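Local coordinates for penicillin binding protein 2X (Streptococcus thermophilus, PDB 5U47), which probably forms peptide cross-links between glycan strands of the cell-wall peptidoglycan at the division septum, as a penicillin-binding transpeptidase, at residues A[347-352]-A[480-485]; A[474-479]-A[502-507]. The protein carries 1 engineered substitution. All blocks are in the same frame, centred on the assembly; numbering follows the deposited sequence.

Interaction 1 (A[347-352]-A[480-485]); sequences FAQGFS and PEFGTL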
loop_
_atom_site.group_PDB
_atom_site.type_symbol
_atom_site.label_atom_id
_atom_site.label_comp_id
_atom_site.label_asym_id
_atom_site.label_seq_id
_atom_site.Cartn_x
_atom_site.Cartn_y
_atom_site.Cartn_z
ATOM N N PHE A 347 29.699 -21.229 7.950
ATOM C CA PHE A 347 28.439 -20.890 7.263
ATOM C C PHE A 347 27.880 -19.568 7.775
ATOM O O PHE A 347 27.240 -18.824 7.019
ATOM C CB PHE A 347 27.388 -22.001 7.363
ATOM C CG PHE A 347 27.637 -23.146 6.421
ATOM C CD1 PHE A 347 27.268 -23.046 5.083
ATOM C CD2 PHE A 347 28.244 -24.311 6.858
ATOM C CE1 PHE A 347 27.494 -24.090 4.199
ATOM C CE2 PHE A 347 28.479 -25.361 5.977
ATOM C CZ PHE A 347 28.105 -25.249 4.645
ATOM N N ALA A 348 28.133 -19.275 9.053
ATOM C CA ALA A 348 27.677 -18.010 9.651
ATOM C C ALA A 348 28.414 -16.854 8.981
ATOM O O ALA A 348 27.819 -15.806 8.672
ATOM C CB ALA A 348 27.933 -18.009 11.149
ATOM N N GLN A 349 29.717 -17.061 8.774
ATOM C CA GLN A 349 30.573 -16.080 8.112
ATOM C C GLN A 349 30.147 -15.885 6.663
ATOM O O GLN A 349 30.077 -14.765 6.200
ATOM C CB GLN A 349 32.057 -16.492 8.187
ATOM C CG GLN A 349 32.664 -16.377 9.583
ATOM C CD GLN A 349 34.060 -16.976 9.672
ATOM O OE1 GLN A 349 34.417 -17.869 8.900
ATOM N NE2 GLN A 349 34.856 -16.490 10.625
ATOM N N GLY A 350 29.866 -16.976 5.956
ATOM C CA GLY A 350 29.391 -16.893 4.576
ATOM C C GLY A 350 28.070 -16.133 4.491
ATOM O O GLY A 350 27.795 -15.441 3.495
ATOM N N PHE A 351 27.242 -16.259 5.527
ATOM C CA PHE A 351 25.980 -15.505 5.570
ATOM C C PHE A 351 26.314 -14.031 5.734
ATOM O O PHE A 351 25.775 -13.193 5.019
ATOM C CB PHE A 351 25.063 -15.973 6.699
ATOM C CG PHE A 351 23.777 -15.176 6.812
ATOM C CD1 PHE A 351 22.729 -15.384 5.922
ATOM C CD2 PHE A 351 23.613 -14.232 7.808
ATOM C CE1 PHE A 351 21.546 -14.650 6.023
ATOM C CE2 PHE A 351 22.434 -13.498 7.915
ATOM C CZ PHE A 351 21.404 -13.707 7.019
ATOM N N SER A 352 27.247 -13.728 6.636
ATOM C CA SER A 352 27.656 -12.344 6.866
ATOM C C SER A 352 28.256 -11.735 5.604
ATOM O O SER A 352 28.004 -10.573 5.284
ATOM C CB SER A 352 28.643 -12.256 8.039
ATOM O OG SER A 352 27.999 -12.586 9.263
ATOM N N PRO A 480 33.985 -7.285 11.406
ATOM C CA PRO A 480 34.930 -6.475 10.633
ATOM C C PRO A 480 35.622 -7.188 9.486
ATOM O O PRO A 480 36.141 -6.531 8.590
ATOM C CB PRO A 480 35.973 -6.035 11.687
ATOM C CG PRO A 480 35.282 -6.227 12.993
ATOM C CD PRO A 480 34.457 -7.457 12.787
ATOM N N GLU A 481 35.627 -8.512 9.503
ATOM C CA GLU A 481 36.291 -9.251 8.453
ATOM C C GLU A 481 35.313 -9.668 7.354
ATOM O O GLU A 481 35.590 -9.482 6.166
ATOM C CB GLU A 481 36.970 -10.480 9.058
ATOM C CG GLU A 481 37.862 -11.262 8.102
ATOM C CD GLU A 481 39.049 -10.465 7.585
ATOM O OE1 GLU A 481 39.567 -9.578 8.309
ATOM O OE2 GLU A 481 39.476 -10.746 6.450
ATOM N N PHE A 482 34.163 -10.202 7.763
ATOM C CA PHE A 482 33.197 -10.774 6.828
ATOM C C PHE A 482 31.927 -10.002 6.556
ATOM O O PHE A 482 31.347 -10.194 5.503
ATOM C CB PHE A 482 32.817 -12.196 7.291
ATOM C CG PHE A 482 33.988 -13.138 7.325
ATOM C CD1 PHE A 482 34.451 -13.722 6.154
ATOM C CD2 PHE A 482 34.642 -13.422 8.519
ATOM C CE1 PHE A 482 35.545 -14.572 6.165
ATOM C CE2 PHE A 482 35.744 -14.278 8.536
ATOM C CZ PHE A 482 36.189 -14.855 7.359
ATOM N N GLY A 483 31.504 -9.133 7.472
ATOM C CA GLY A 483 30.238 -8.414 7.312
ATOM C C GLY A 483 30.197 -7.453 6.141
ATOM O O GLY A 483 31.003 -6.524 6.066
ATOM N N THR A 484 29.245 -7.663 5.234
ATOM C CA THR A 484 29.094 -6.806 4.063
ATOM C C THR A 484 28.573 -5.423 4.419
ATOM O O THR A 484 28.666 -4.508 3.610
ATOM C CB THR A 484 28.131 -7.420 3.036
ATOM O OG1 THR A 484 26.882 -7.718 3.677
ATOM C CG2 THR A 484 28.732 -8.683 2.453
ATOM N N LEU A 485 28.022 -5.277 5.619
ATOM C CA LEU A 485 27.496 -3.993 6.070
ATOM C C LEU A 485 28.281 -3.389 7.234
ATOM O O LEU A 485 27.740 -2.586 8.002
ATOM C CB LEU A 485 25.987 -4.094 6.368
ATOM C CG LEU A 485 25.106 -4.328 5.134
ATOM C CD1 LEU A 485 23.648 -4.446 5.532
ATOM C CD2 LEU A 485 25.276 -3.217 4.103
HETATM O O HOH W 1 25.533 -10.202 4.183
#

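Interaction 2 (A[474-479]-A[502-507]); sequences ISVGTD and VTVKSG. Engineered in segment 502-507: Thr503 (natural residue Ala). With ACT (acetate ion), chain D.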
loop_
_atom_site.group_PDB
_atom_site.type_symbol
_atom_site.label_atom_id
_atom_site.label_comp_id
_atom_site.label_asym_id
_atom_site.label_seq_id
_atom_site.Cartn_x
_atom_site.Cartn_y
_atom_site.Cartn_z
ATOM N N ILE A 474 22.979 -9.818 12.849
ATOM C CA ILE A 474 23.724 -8.738 13.513
ATOM C C ILE A 474 25.146 -8.687 12.931
ATOM O O ILE A 474 25.694 -7.600 12.656
ATOM C CB ILE A 474 23.799 -8.932 15.048
ATOM C CG1 ILE A 474 22.412 -8.760 15.693
ATOM C CG2 ILE A 474 24.804 -7.966 15.680
ATOM C CD1 ILE A 474 22.368 -9.114 17.164
ATOM N N SER A 475 25.732 -9.865 12.734
ATOM C CA SER A 475 27.104 -9.969 12.219
ATOM C C SER A 475 27.286 -9.420 10.820
ATOM O O SER A 475 28.383 -9.005 10.462
ATOM C CB SER A 475 27.630 -11.408 12.308
ATOM O OG SER A 475 27.676 -11.818 13.658
ATOM N N VAL A 476 26.229 -9.420 10.017
ATOM C CA VAL A 476 26.321 -8.811 8.696
ATOM C C VAL A 476 26.822 -7.371 8.866
ATOM O O VAL A 476 27.583 -6.867 8.046
ATOM C CB VAL A 476 24.947 -8.798 7.991
ATOM C CG1 VAL A 476 25.015 -7.989 6.704
ATOM C CG2 VAL A 476 24.481 -10.218 7.711
ATOM N N GLY A 477 26.361 -6.718 9.935
ATOM C CA GLY A 477 26.743 -5.354 10.247
ATOM C C GLY A 477 27.988 -5.201 11.122
ATOM O O GLY A 477 28.761 -4.248 10.928
ATOM N N THR A 478 28.214 -6.148 12.045
ATOM C CA THR A 478 29.300 -6.026 13.032
ATOM C C THR A 478 30.638 -6.751 12.783
ATOM O O THR A 478 31.646 -6.375 13.386
ATOM C CB THR A 478 28.809 -6.494 14.421
ATOM O OG1 THR A 478 28.444 -7.881 14.375
ATOM C CG2 THR A 478 27.627 -5.655 14.876
ATOM N N ASP A 479 30.649 -7.755 11.907
ATOM C CA ASP A 479 31.856 -8.544 11.647
ATOM C C ASP A 479 32.874 -7.757 10.790
ATOM O O ASP A 479 32.671 -7.599 9.585
ATOM C CB ASP A 479 31.464 -9.866 10.980
ATOM C CG ASP A 479 32.611 -10.872 10.934
ATOM O OD1 ASP A 479 33.780 -10.458 10.775
ATOM O OD2 ASP A 479 32.324 -12.088 11.040
ATOM N N VAL A 502 21.421 -4.082 15.674
ATOM C CA VAL A 502 20.555 -3.995 14.516
ATOM C C VAL A 502 20.738 -5.236 13.653
ATOM O O VAL A 502 21.851 -5.617 13.304
ATOM C CB VAL A 502 20.850 -2.746 13.667
ATOM C CG1 VAL A 502 19.738 -2.527 12.658
ATOM C CG2 VAL A 502 20.991 -1.495 14.547
ATOM N N THR A 503 19.620 -5.845 13.330
ATOM C CA THR A 503 19.546 -7.048 12.503
ATOM C C THR A 503 19.462 -6.579 11.050
ATOM O O THR A 503 18.477 -5.935 10.650
ATOM C CB THR A 503 18.312 -7.860 12.959
ATOM O OG1 THR A 503 18.700 -8.656 14.085
ATOM C CG2 THR A 503 17.726 -8.757 11.868
ATOM N N VAL A 504 20.492 -6.868 10.256
ATOM C CA VAL A 504 20.501 -6.402 8.884
ATOM C C VAL A 504 20.932 -7.458 7.876
ATOM O O VAL A 504 21.617 -8.418 8.222
ATOM C CB VAL A 504 21.448 -5.200 8.754
ATOM C CG1 VAL A 504 21.008 -4.071 9.683
ATOM C CG2 VAL A 504 22.884 -5.612 9.097
ATOM N N LYS A 505 20.510 -7.269 6.627
ATOM C CA LYS A 505 20.978 -8.087 5.505
ATOM C C LYS A 505 20.907 -7.241 4.260
ATOM O O LYS A 505 19.870 -6.651 3.951
ATOM C CB LYS A 505 20.173 -9.368 5.306
ATOM C CG LYS A 505 20.738 -10.275 4.189
ATOM C CD LYS A 505 22.137 -10.818 4.517
ATOM C CE LYS A 505 22.735 -11.613 3.371
ATOM N NZ LYS A 505 23.342 -10.742 2.324
ATOM N N SER A 506 22.005 -7.201 3.536
ATOM C CA SER A 506 22.097 -6.448 2.322
ATOM C C SER A 506 21.815 -7.359 1.184
ATOM O O SER A 506 21.889 -8.593 1.296
ATOM C CB SER A 506 23.540 -5.937 2.127
ATOM O OG SER A 506 24.452 -7.034 2.108
ATOM N N GLY A 507 21.584 -6.745 0.046
ATOM C CA GLY A 507 21.402 -7.487 -1.148
ATOM C C GLY A 507 21.850 -6.765 -2.398
ATOM O O GLY A 507 21.856 -5.526 -2.488
HETATM C C ACT D . 30.973 -10.304 14.941
HETATM O O ACT D . 29.997 -11.040 14.696
HETATM O OXT ACT D . 30.825 -9.115 15.305
HETATM C CH3 ACT D . 32.361 -10.870 14.805
HETATM O O HOH W 2 24.420 -5.071 13.084
#

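Interaction 1 (A[347-352]-A[480-485])
Ser352, the last residue of the short helix 347-352, lies against the irregular backbone of 480-485, its CA 4.7 Å from that of Gly483, and one hydrogen bond joins the two main chains: Thr484 N donates to Ser352 O over 3.2 Å. The bond is moderately bent, and the N-H comes from above the carbonyl plane rather than along a lone pair. A water also donates to Ser352 O at 2.7 Å and lies 2.9 Å from Thr484 OG1, so this helix-end carbonyl is gripped twice. Thr484 OG1 has its protein partner in Ser506, and its methyl CG2 packs 3.5 Å from the same Ser352 O.

The larger side-chain contact lies on the more open flank. Gln349 lays its aliphatic part on the Phe482 ring, with CB 4.0 Å from the ring centroid and nearly on its normal, a CH-pi contact. With CG anti to the carbonyl carbon (chi1 -71°) and the chain extended beyond it, the amide is carried outward past the ring centre to the rim, where Gln349 NE2 comes within 3.2 Å of Phe482 CE2. Amide and ring planes are 33° apart, so the fit is oblique rather than a flat stack. Glu481 CG covers the opposite face off-centre, and Gln349 OE1 accepts from Ser346 N, which helps fix the amide's rotation.

In this family the region borders the transpeptidase active site: Thr484 touches Ser354, and Ser354 is probably the serine of the SxN motif. While the CH-pi contact between Gln349 and Phe482 closes the partly exposed flank, Thr484 N and the water together satisfy Ser352 O, which probably holds the end of helix 347-352 and the loop in place beside that serine.

Interaction 2 (A[474-479]-A[502-507])
Val476 presses its branched end against Val504 where helix 474-478 passes strand 503-507 at 73°, the axes 6.2 Å apart. Here the packing is close and the residues Val476, Gly477 and Val504 are buried: Val476 CB lies 3.4 Å from Val504 O and 4.0 Å from Val504 CG2, while the Val476 side chain crosses that of Lys505 at about a right angle, its CG2 4.0 Å from Lys505 CD. Gly477 lets the strand come near, its backbone N being 3.7 Å from Val504 CG2. No direct hydrogen bond joins the segments; instead a water donates to both Ile474 O and Val502 O, bridging the last part of the helix to the residue just before the strand.

Ser475 and Thr478 form the looser side, partly exposed and without contact to the strand. Ser475, whose CB points away from it, and Thr478 each donate through the hydroxyl to one oxygen of an acetate, probably from the crystallisation liquor.

Lys505 belongs to a probable KSG motif of the penicillin-binding fold, and its NZ bonds to Ser506 O and to Ser354 OG. The helix covers the outermost strand of the five-stranded antiparallel sheet, with strand 526-534 beside it and helix 347-352 packed against Val476 and Lys505.

Followed from the N terminus, the first of the four segments is helix 347-352; the chain then runs through more than a hundred residues to helix 463-478, turns into loop 480-485 and reaches strand 503-510. Interaction 1 closes the long excursion between helix 347-352 and the loop; interaction 2 closes the short one between the helix end and the strand. Their segments alternate, so the two closures cross rather than nest. They also touch: Leu485 N probably bonds to Val476 O at 2.9 Å, and Ser352 packs on Ser475. Together they tie the helical part of the transpeptidase domain to the edge of its five-stranded sheet, where the probable SxxK, SxN and KSG elements converge.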